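Local structure of minor capsid protein (Cafeteriavirus-dependent mavirus, 6G42) at residues 35-40 with 270-275; 59-64 with 293-298; 104-109 with 243-248. The protein forms the penton of the mavirus capsid, a pentamer of single jelly-roll subunits that probably closes the fivefold vertices of the icosahedral shell. One frame throughout, in Å; residues are numbered along the deposited sequence.

Contact 1: 35-40 with 270-275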
# COMPACT_ATOMS: atom_id res chain seq x y z
N ASP C 35 0.97 24.88 27.29
CA ASP C 35 1.46 26.25 27.22
C ASP C 35 2.93 26.22 26.81
O ASP C 35 3.79 25.78 27.58
CB ASP C 35 1.32 26.96 28.58
CG ASP C 35 -0.14 27.19 28.97
OD1 ASP C 35 -0.97 27.55 28.10
OD2 ASP C 35 -0.45 27.01 30.17
N ILE C 36 3.19 26.67 25.59
CA ILE C 36 4.56 26.93 25.13
C ILE C 36 4.94 28.30 25.69
O ILE C 36 4.26 29.28 25.40
CB ILE C 36 4.68 26.95 23.58
CG1 ILE C 36 4.56 25.53 23.01
CG2 ILE C 36 6.00 27.58 23.14
CD1 ILE C 36 3.14 25.06 22.79
N PHE C 37 6.02 28.35 26.47
CA PHE C 37 6.48 29.58 27.11
C PHE C 37 8.01 29.59 27.07
O PHE C 37 8.65 28.64 27.51
CB PHE C 37 5.94 29.62 28.55
CG PHE C 37 6.17 30.92 29.31
CD1 PHE C 37 6.49 32.13 28.67
CD2 PHE C 37 6.01 30.94 30.69
CE1 PHE C 37 6.69 33.30 29.41
CE2 PHE C 37 6.20 32.10 31.43
CZ PHE C 37 6.53 33.28 30.78
N ARG C 38 8.57 30.65 26.49
CA ARG C 38 10.02 30.77 26.28
C ARG C 38 10.63 32.07 26.81
O ARG C 38 9.92 33.04 27.08
CB ARG C 38 10.34 30.61 24.79
CG ARG C 38 9.83 29.29 24.22
CD ARG C 38 10.56 28.91 22.95
NE ARG C 38 11.95 28.53 23.19
CZ ARG C 38 12.35 27.36 23.69
NH1 ARG C 38 11.47 26.41 24.02
NH2 ARG C 38 13.65 27.14 23.87
N SER C 39 11.96 32.08 26.96
CA SER C 39 12.68 33.23 27.53
C SER C 39 12.60 34.44 26.61
O SER C 39 12.07 35.48 26.99
CB SER C 39 14.14 32.89 27.82
OG SER C 39 14.24 31.86 28.77
N SER C 40 13.13 34.28 25.40
CA SER C 40 13.11 35.33 24.38
C SER C 40 12.08 35.00 23.30
O SER C 40 11.49 33.92 23.31
CB SER C 40 14.50 35.50 23.77
OG SER C 40 14.97 34.27 23.24
N PHE C 270 5.51 37.70 19.47
CA PHE C 270 4.99 36.87 20.56
C PHE C 270 6.05 36.01 21.25
O PHE C 270 7.10 35.70 20.69
CB PHE C 270 3.79 36.01 20.13
CG PHE C 270 4.12 34.93 19.13
CD1 PHE C 270 4.02 35.18 17.77
CD2 PHE C 270 4.51 33.66 19.55
CE1 PHE C 270 4.32 34.19 16.84
CE2 PHE C 270 4.81 32.67 18.63
CZ PHE C 270 4.72 32.94 17.27
N ASN C 271 5.71 35.63 22.47
CA ASN C 271 6.60 34.95 23.41
C ASN C 271 6.07 33.59 23.89
O ASN C 271 6.84 32.67 24.17
CB ASN C 271 6.79 35.89 24.60
CG ASN C 271 7.94 35.50 25.49
OD1 ASN C 271 8.82 34.73 25.10
ND2 ASN C 271 7.95 36.06 26.68
N ARG C 272 4.75 33.49 24.02
CA ARG C 272 4.08 32.29 24.47
C ARG C 272 2.73 32.13 23.78
O ARG C 272 2.15 33.10 23.28
CB ARG C 272 3.89 32.35 25.99
CG ARG C 272 3.00 33.49 26.49
CD ARG C 272 3.13 33.70 27.99
NE ARG C 272 2.40 32.71 28.78
CZ ARG C 272 2.31 32.71 30.11
NH1 ARG C 272 2.91 33.65 30.84
NH2 ARG C 272 1.61 31.75 30.72
N PHE C 273 2.24 30.89 23.76
CA PHE C 273 0.90 30.59 23.25
C PHE C 273 0.42 29.24 23.75
O PHE C 273 1.19 28.44 24.28
CB PHE C 273 0.86 30.63 21.71
CG PHE C 273 1.83 29.70 21.04
CD1 PHE C 273 3.14 30.08 20.81
CD2 PHE C 273 1.42 28.44 20.61
CE1 PHE C 273 4.04 29.23 20.18
CE2 PHE C 273 2.31 27.58 19.98
CZ PHE C 273 3.62 27.98 19.77
N ASN C 274 -0.88 29.00 23.58
CA ASN C 274 -1.54 27.78 23.99
C ASN C 274 -1.85 26.91 22.77
O ASN C 274 -2.19 27.42 21.71
CB ASN C 274 -2.84 28.11 24.72
CG ASN C 274 -3.48 26.90 25.35
OD1 ASN C 274 -4.44 26.33 24.81
ND2 ASN C 274 -2.95 26.47 26.49
N LEU C 275 -1.71 25.59 22.95
CA LEU C 275 -2.19 24.61 21.98
C LEU C 275 -3.08 23.62 22.73
O LEU C 275 -2.74 23.20 23.84
CB LEU C 275 -1.04 23.84 21.33
CG LEU C 275 -0.04 24.65 20.50
CD1 LEU C 275 1.16 23.79 20.13
CD2 LEU C 275 -0.69 25.20 19.25
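Arg-272 lies along the ring of Phe-37, its partner in a non-hydrogen-bonded pair of two antiparallel strands. Its first side-chain atom, Arg-272 CB, sits 3.7 Å from Phe-37 CD1. CG leaves between the backbone N and the carbonyl carbon (chi1 63°), which brings the chain beside the Phe-37 ring. Arg-272 CD is then over the ring face, 3.8 Å from Phe-37 CD1, a CH-pi contact. A bend at chi3 (-77°) turns the tip back over the phenyl group. The guanidinium ends up nearly flat on it, planes 22° apart, with Arg-272 CZ 4.1 Å from the centroid of the Phe-37 ring: a cation-pi stack. Arg-272 NH1 lies over the rim, 3.6 Å from Phe-37 CZ.

Asp-35 and Asn-274 pair two residues along, on the same face of the sheet. Asn-274 ND2 donates a hydrogen bond to Asp-35 OD1 at 2.8 Å, in the plane of its own amide but from above the carboxylate plane, and Ser-33 OG is a second partner of that amide nitrogen. Between the two pairs, Ile-36 and Phe-273 form the hydrogen-bonded pair, with Ile-36 N to Phe-273 O at 3.0 Å and Phe-273 N to Ile-36 O at 3.1 Å. Their side chains turn to the other face and run alongside each other: Ile-36 CB sits over the ring of Phe-273, and Ile-36 CD1 also meets CD1 of Leu-275.

That apolar face packs inward. Leu-11 of strand 8-15 touches Ile-36 and Phe-273, while Leu-299 and Leu-301 of strand 296-305 back Leu-275, so strands 33-37 and 272-281 close one side of the jelly-roll sandwich against its four-stranded sheet. On the sheet face that carries Arg-272 and Asp-35, Phe-37 also packs on Ile-227 of the second subunit.

Contact 2: 59-64 with 293-298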
# COMPACT_ATOMS: atom_id res chain seq x y z
N HIS C 59 -0.46 9.20 21.93
CA HIS C 59 -0.10 7.86 22.37
C HIS C 59 -0.80 7.43 23.64
O HIS C 59 -0.57 8.00 24.70
CB HIS C 59 1.41 7.79 22.57
CG HIS C 59 1.93 6.40 22.70
ND1 HIS C 59 1.54 5.38 21.86
CD2 HIS C 59 2.83 5.87 23.56
CE1 HIS C 59 2.17 4.27 22.20
NE2 HIS C 59 2.96 4.54 23.23
N LYS C 60 -1.61 6.37 23.52
CA LYS C 60 -2.47 5.85 24.59
C LYS C 60 -3.54 6.85 25.03
O LYS C 60 -3.46 7.49 26.09
CB LYS C 60 -1.66 5.32 25.77
CG LYS C 60 -0.56 4.39 25.31
CD LYS C 60 0.13 3.72 26.47
CE LYS C 60 1.42 3.08 26.00
NZ LYS C 60 2.02 2.28 27.09
N ILE C 61 -4.55 6.95 24.17
CA ILE C 61 -5.77 7.71 24.41
C ILE C 61 -6.98 6.81 24.20
O ILE C 61 -6.84 5.69 23.70
CB ILE C 61 -5.90 8.90 23.45
CG1 ILE C 61 -5.96 8.40 22.00
CG2 ILE C 61 -4.72 9.85 23.64
CD1 ILE C 61 -6.47 9.45 21.04
N ARG C 62 -8.16 7.31 24.56
CA ARG C 62 -9.42 6.58 24.36
C ARG C 62 -10.36 7.40 23.48
O ARG C 62 -10.45 8.62 23.63
CB ARG C 62 -10.09 6.28 25.70
CG ARG C 62 -10.98 5.05 25.64
CD ARG C 62 -11.91 4.96 26.82
NE ARG C 62 -12.63 3.69 26.84
CZ ARG C 62 -13.64 3.39 27.65
NH1 ARG C 62 -14.10 4.28 28.53
NH2 ARG C 62 -14.22 2.19 27.57
N LEU C 63 -11.06 6.73 22.57
CA LEU C 63 -12.02 7.37 21.69
C LEU C 63 -13.33 6.58 21.64
O LEU C 63 -13.30 5.35 21.69
CB LEU C 63 -11.44 7.52 20.28
CG LEU C 63 -10.26 8.48 20.09
CD1 LEU C 63 -9.73 8.36 18.67
CD2 LEU C 63 -10.63 9.92 20.39
N PRO C 64 -14.47 7.28 21.54
CA PRO C 64 -15.74 6.57 21.41
C PRO C 64 -15.95 5.99 20.02
O PRO C 64 -15.46 6.53 19.02
CB PRO C 64 -16.78 7.66 21.70
CG PRO C 64 -16.11 8.94 21.37
CD PRO C 64 -14.67 8.74 21.71
N PRO C 293 -4.14 8.34 32.49
CA PRO C 293 -2.89 8.34 33.26
C PRO C 293 -1.64 7.95 32.45
O PRO C 293 -0.54 8.43 32.75
CB PRO C 293 -3.16 7.32 34.37
CG PRO C 293 -4.64 7.34 34.54
CD PRO C 293 -5.19 7.55 33.16
N GLN C 294 -1.84 7.12 31.42
CA GLN C 294 -0.76 6.54 30.62
C GLN C 294 -0.47 7.32 29.32
O GLN C 294 0.40 6.93 28.55
CB GLN C 294 -1.11 5.09 30.27
CG GLN C 294 -1.53 4.23 31.47
CD GLN C 294 -3.02 4.33 31.82
OE1 GLN C 294 -3.72 5.23 31.36
NE2 GLN C 294 -3.50 3.40 32.64
N THR C 295 -1.19 8.41 29.09
CA THR C 295 -1.11 9.17 27.84
C THR C 295 0.23 9.89 27.71
O THR C 295 0.65 10.61 28.61
CB THR C 295 -2.24 10.22 27.74
OG1 THR C 295 -3.52 9.55 27.76
CG2 THR C 295 -2.14 11.05 26.46
N VAL C 296 0.88 9.69 26.57
CA VAL C 296 1.99 10.53 26.14
C VAL C 296 1.57 11.19 24.84
O VAL C 296 0.98 10.56 23.97
CB VAL C 296 3.30 9.74 25.93
CG1 VAL C 296 4.43 10.66 25.47
CG2 VAL C 296 3.68 9.04 27.23
N ILE C 297 1.88 12.48 24.72
CA ILE C 297 1.52 13.27 23.56
C ILE C 297 2.76 14.00 23.06
O ILE C 297 3.44 14.65 23.83
CB ILE C 297 0.33 14.19 23.88
CG1 ILE C 297 -0.94 13.32 23.91
CG2 ILE C 297 0.17 15.29 22.84
CD1 ILE C 297 -2.17 13.98 24.45
N GLN C 298 3.06 13.84 21.77
CA GLN C 298 4.20 14.49 21.12
C GLN C 298 3.69 15.39 20.01
O GLN C 298 2.59 15.18 19.48
CB GLN C 298 5.17 13.46 20.56
CG GLN C 298 5.99 12.73 21.62
CD GLN C 298 6.62 11.45 21.11
OE1 GLN C 298 6.58 11.15 19.91
NE2 GLN C 298 7.22 10.69 22.01
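His-59 and Val-296 face each other as a hydrogen-bonded antiparallel pair: His-59 N reaches Val-296 O at 2.8 Å, and Val-296 N returns to His-59 O at 2.9 Å. One residue on, a side chain takes over. Thr-295 OG1 donates to Lys-60 O at 2.7 Å, in the carbonyl plane, because chi1 of -61° puts the hydroxyl opposite its own carbonyl carbon. The methyl CG2 of Thr-295 meets CG2 of Ile-61, 4.0 Å away. Lys-60 CD passes 3.8 Å from Gln-294 O, and CG of the lysine lies over one face of the His-59 ring.

The next shell fixes these groups. Leu-292 N is bonded to Thr-295 OG1, so the hydroxyl both gives and receives. Lys-60 and Ile-61 together face Asn-249 of strand 248-264, a G1 beta bulge with Lys-60 at positive phi (64°); here the strand turns its corner. Ser-250 OG holds His-59 ND1. Farther out, Lys-60 NZ meets Asp-165 and Phe-197 O of the second subunit, and Gln-294 NE2 binds Asp-160 and Asp-161 of that subunit.

Beyond the His-59/Val-296 pair, the Thr-295 hydroxyl thus supplies the donor for Lys-60 O, while the charged lysine tip is spent on the neighbouring subunit and probably helps hold the pentamer together.

Contact 3: 104-109 with 243-248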
# COMPACT_ATOMS: atom_id res chain seq x y z
N TYR C 104 -18.49 2.53 23.57
CA TYR C 104 -17.07 2.26 23.32
C TYR C 104 -16.74 0.85 22.78
O TYR C 104 -15.57 0.46 22.76
CB TYR C 104 -16.28 2.55 24.60
CG TYR C 104 -16.28 4.02 24.97
CD1 TYR C 104 -17.35 4.59 25.67
CD2 TYR C 104 -15.22 4.85 24.61
CE1 TYR C 104 -17.35 5.94 26.00
CE2 TYR C 104 -15.22 6.20 24.92
CZ TYR C 104 -16.28 6.74 25.62
OH TYR C 104 -16.27 8.09 25.93
N ASP C 105 -17.75 0.13 22.32
CA ASP C 105 -17.59 -1.26 21.88
C ASP C 105 -18.73 -1.63 20.93
O ASP C 105 -19.90 -1.50 21.28
CB ASP C 105 -17.58 -2.18 23.11
CG ASP C 105 -17.10 -3.59 22.80
OD1 ASP C 105 -17.45 -4.15 21.73
OD2 ASP C 105 -16.37 -4.15 23.64
N TYR C 106 -18.38 -2.11 19.73
CA TYR C 106 -19.39 -2.50 18.73
C TYR C 106 -20.14 -3.78 19.08
O TYR C 106 -21.19 -4.06 18.49
CB TYR C 106 -18.79 -2.59 17.32
CG TYR C 106 -18.40 -1.23 16.76
CD1 TYR C 106 -19.36 -0.23 16.58
CD2 TYR C 106 -17.08 -0.93 16.44
CE1 TYR C 106 -19.01 1.02 16.10
CE2 TYR C 106 -16.73 0.31 15.95
CZ TYR C 106 -17.70 1.28 15.78
OH TYR C 106 -17.34 2.52 15.30
N VAL C 107 -19.62 -4.56 20.04
CA VAL C 107 -20.35 -5.70 20.61
C VAL C 107 -21.61 -5.19 21.30
O VAL C 107 -22.70 -5.73 21.07
CB VAL C 107 -19.49 -6.54 21.60
CG1 VAL C 107 -20.31 -7.66 22.22
CG2 VAL C 107 -18.27 -7.13 20.90
N ASP C 108 -21.45 -4.15 22.13
CA ASP C 108 -22.57 -3.52 22.85
C ASP C 108 -23.62 -2.91 21.92
O ASP C 108 -24.81 -2.93 22.23
CB ASP C 108 -22.07 -2.43 23.81
CG ASP C 108 -21.25 -2.98 24.97
OD1 ASP C 108 -21.54 -4.11 25.44
OD2 ASP C 108 -20.33 -2.27 25.43
N VAL C 109 -23.18 -2.37 20.79
CA VAL C 109 -24.09 -1.86 19.77
C VAL C 109 -24.93 -3.01 19.21
O VAL C 109 -26.13 -2.87 18.98
CB VAL C 109 -23.34 -1.09 18.65
CG1 VAL C 109 -24.25 -0.73 17.48
CG2 VAL C 109 -22.73 0.18 19.22
N GLN C 243 -10.97 1.87 12.15
CA GLN C 243 -10.50 0.69 11.40
C GLN C 243 -11.03 -0.64 11.95
O GLN C 243 -11.21 -1.60 11.20
CB GLN C 243 -8.97 0.63 11.44
CG GLN C 243 -8.27 1.82 10.78
CD GLN C 243 -8.26 1.77 9.26
OE1 GLN C 243 -8.51 0.72 8.65
NE2 GLN C 243 -7.94 2.90 8.63
N ASN C 244 -11.27 -0.69 13.26
CA ASN C 244 -11.59 -1.93 13.97
C ASN C 244 -12.38 -1.61 15.25
O ASN C 244 -12.87 -0.50 15.42
CB ASN C 244 -10.29 -2.68 14.27
CG ASN C 244 -9.35 -1.88 15.15
OD1 ASN C 244 -9.62 -0.73 15.50
ND2 ASN C 244 -8.22 -2.48 15.51
N ASN C 245 -12.49 -2.58 16.16
CA ASN C 245 -13.24 -2.41 17.40
C ASN C 245 -12.35 -2.00 18.59
O ASN C 245 -12.53 -2.50 19.70
CB ASN C 245 -14.00 -3.70 17.70
CG ASN C 245 -14.99 -3.55 18.83
OD1 ASN C 245 -15.72 -2.57 18.91
ND2 ASN C 245 -15.00 -4.52 19.74
N GLN C 246 -11.41 -1.09 18.36
CA GLN C 246 -10.49 -0.64 19.39
C GLN C 246 -10.86 0.77 19.84
O GLN C 246 -10.74 1.72 19.07
CB GLN C 246 -9.05 -0.64 18.89
CG GLN C 246 -8.36 -1.99 18.93
CD GLN C 246 -6.85 -1.85 18.77
OE1 GLN C 246 -6.35 -1.62 17.65
NE2 GLN C 246 -6.11 -1.98 19.87
N ASP C 247 -11.33 0.89 21.09
CA ASP C 247 -11.53 2.20 21.72
C ASP C 247 -10.21 2.86 22.13
O ASP C 247 -10.08 4.09 22.05
CB ASP C 247 -12.53 2.16 22.90
CG ASP C 247 -12.29 1.00 23.88
OD1 ASP C 247 -11.81 -0.08 23.48
OD2 ASP C 247 -12.65 1.17 25.07
N TYR C 248 -9.23 2.06 22.55
CA TYR C 248 -7.91 2.58 22.91
C TYR C 248 -6.99 2.61 21.69
O TYR C 248 -6.79 1.59 21.03
CB TYR C 248 -7.28 1.76 24.03
CG TYR C 248 -8.02 1.87 25.34
CD1 TYR C 248 -9.15 1.10 25.58
CD2 TYR C 248 -7.59 2.75 26.34
CE1 TYR C 248 -9.84 1.19 26.78
CE2 TYR C 248 -8.27 2.85 27.55
CZ TYR C 248 -9.40 2.06 27.77
OH TYR C 248 -10.10 2.14 28.95
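The N-cap of helix 106-120 is where this contact is made: Asp-105 caps the helix, and Asn-245, from the loop leading into strand 248-264, joins it there with both ends of its amide. Asn-245 OD1 accepts from Tyr-106 N at 2.8 Å in an almost straight bond (171°), the donor tilted out of the plane of the amide carbonyl. Asn-245 ND2 donates to Asp-105 OD1 at 3.2 Å; it comes from well above the carboxylate, whose plane stands 60° from that of the amide. The capping bond proper, Val-107 N to Asp-105 OD1 at 2.8 Å, arrives from the other face, on the anti side. One carboxylate oxygen is therefore gripped by two N-H groups. Asn-245 gets its amide this far because CG is trans to the backbone N (chi1 -170°).

Tyr-106 slides past the asparagine in the reverse direction, and Tyr-106 CD2 lies 3.3 Å from Asn-245 OD1. The ring edge also meets the backbone, with Tyr-106 CE2 4.0 Å from Asn-244 O. At the start of the segment, Tyr-104 O sits 3.5 Å from Asp-247 CB, which also lies near the edge of the Tyr-104 ring.

Arg-62 ties this end together, in a salt bridge with Asp-247 OD2 and a cation-pi contact with Tyr-104. Phe-135 of strand 132-136 packs on Tyr-106, Val-107 and Asn-245.

A neutral amide that donates one hydrogen bond and accepts another can bridge the cap without adding charge. The N-H groups and the positive end of the helix probably ease the negative charge on Asp-105, while Arg-62 probably offsets that of Asp-247, which would moderate the effect of two acidic residues lying near this junction between the jelly roll and what appears to be an inserted domain.

Contacts 1 and 2 both join antiparallel strands of the jelly roll, one in each sheet, their centres about 24 Å apart. Contact 2 is buried; contact 1, farther from the centre of the chain, has an apolar inner face and a mixed outer face of polar groups and a cation-pi stack. Contact 3 is partly buried and pairs a helix start with a loop, using side-chain amide bonds in place of a strand ladder. Contacts 2 and 3 touch: Leu-63 N lies 2.9 Å from Asp-247 O, and Pro-64 packs on Tyr-104, so segment 59-64 leads from the sheet to the residues just before the helix. All three contacts reach the second subunit.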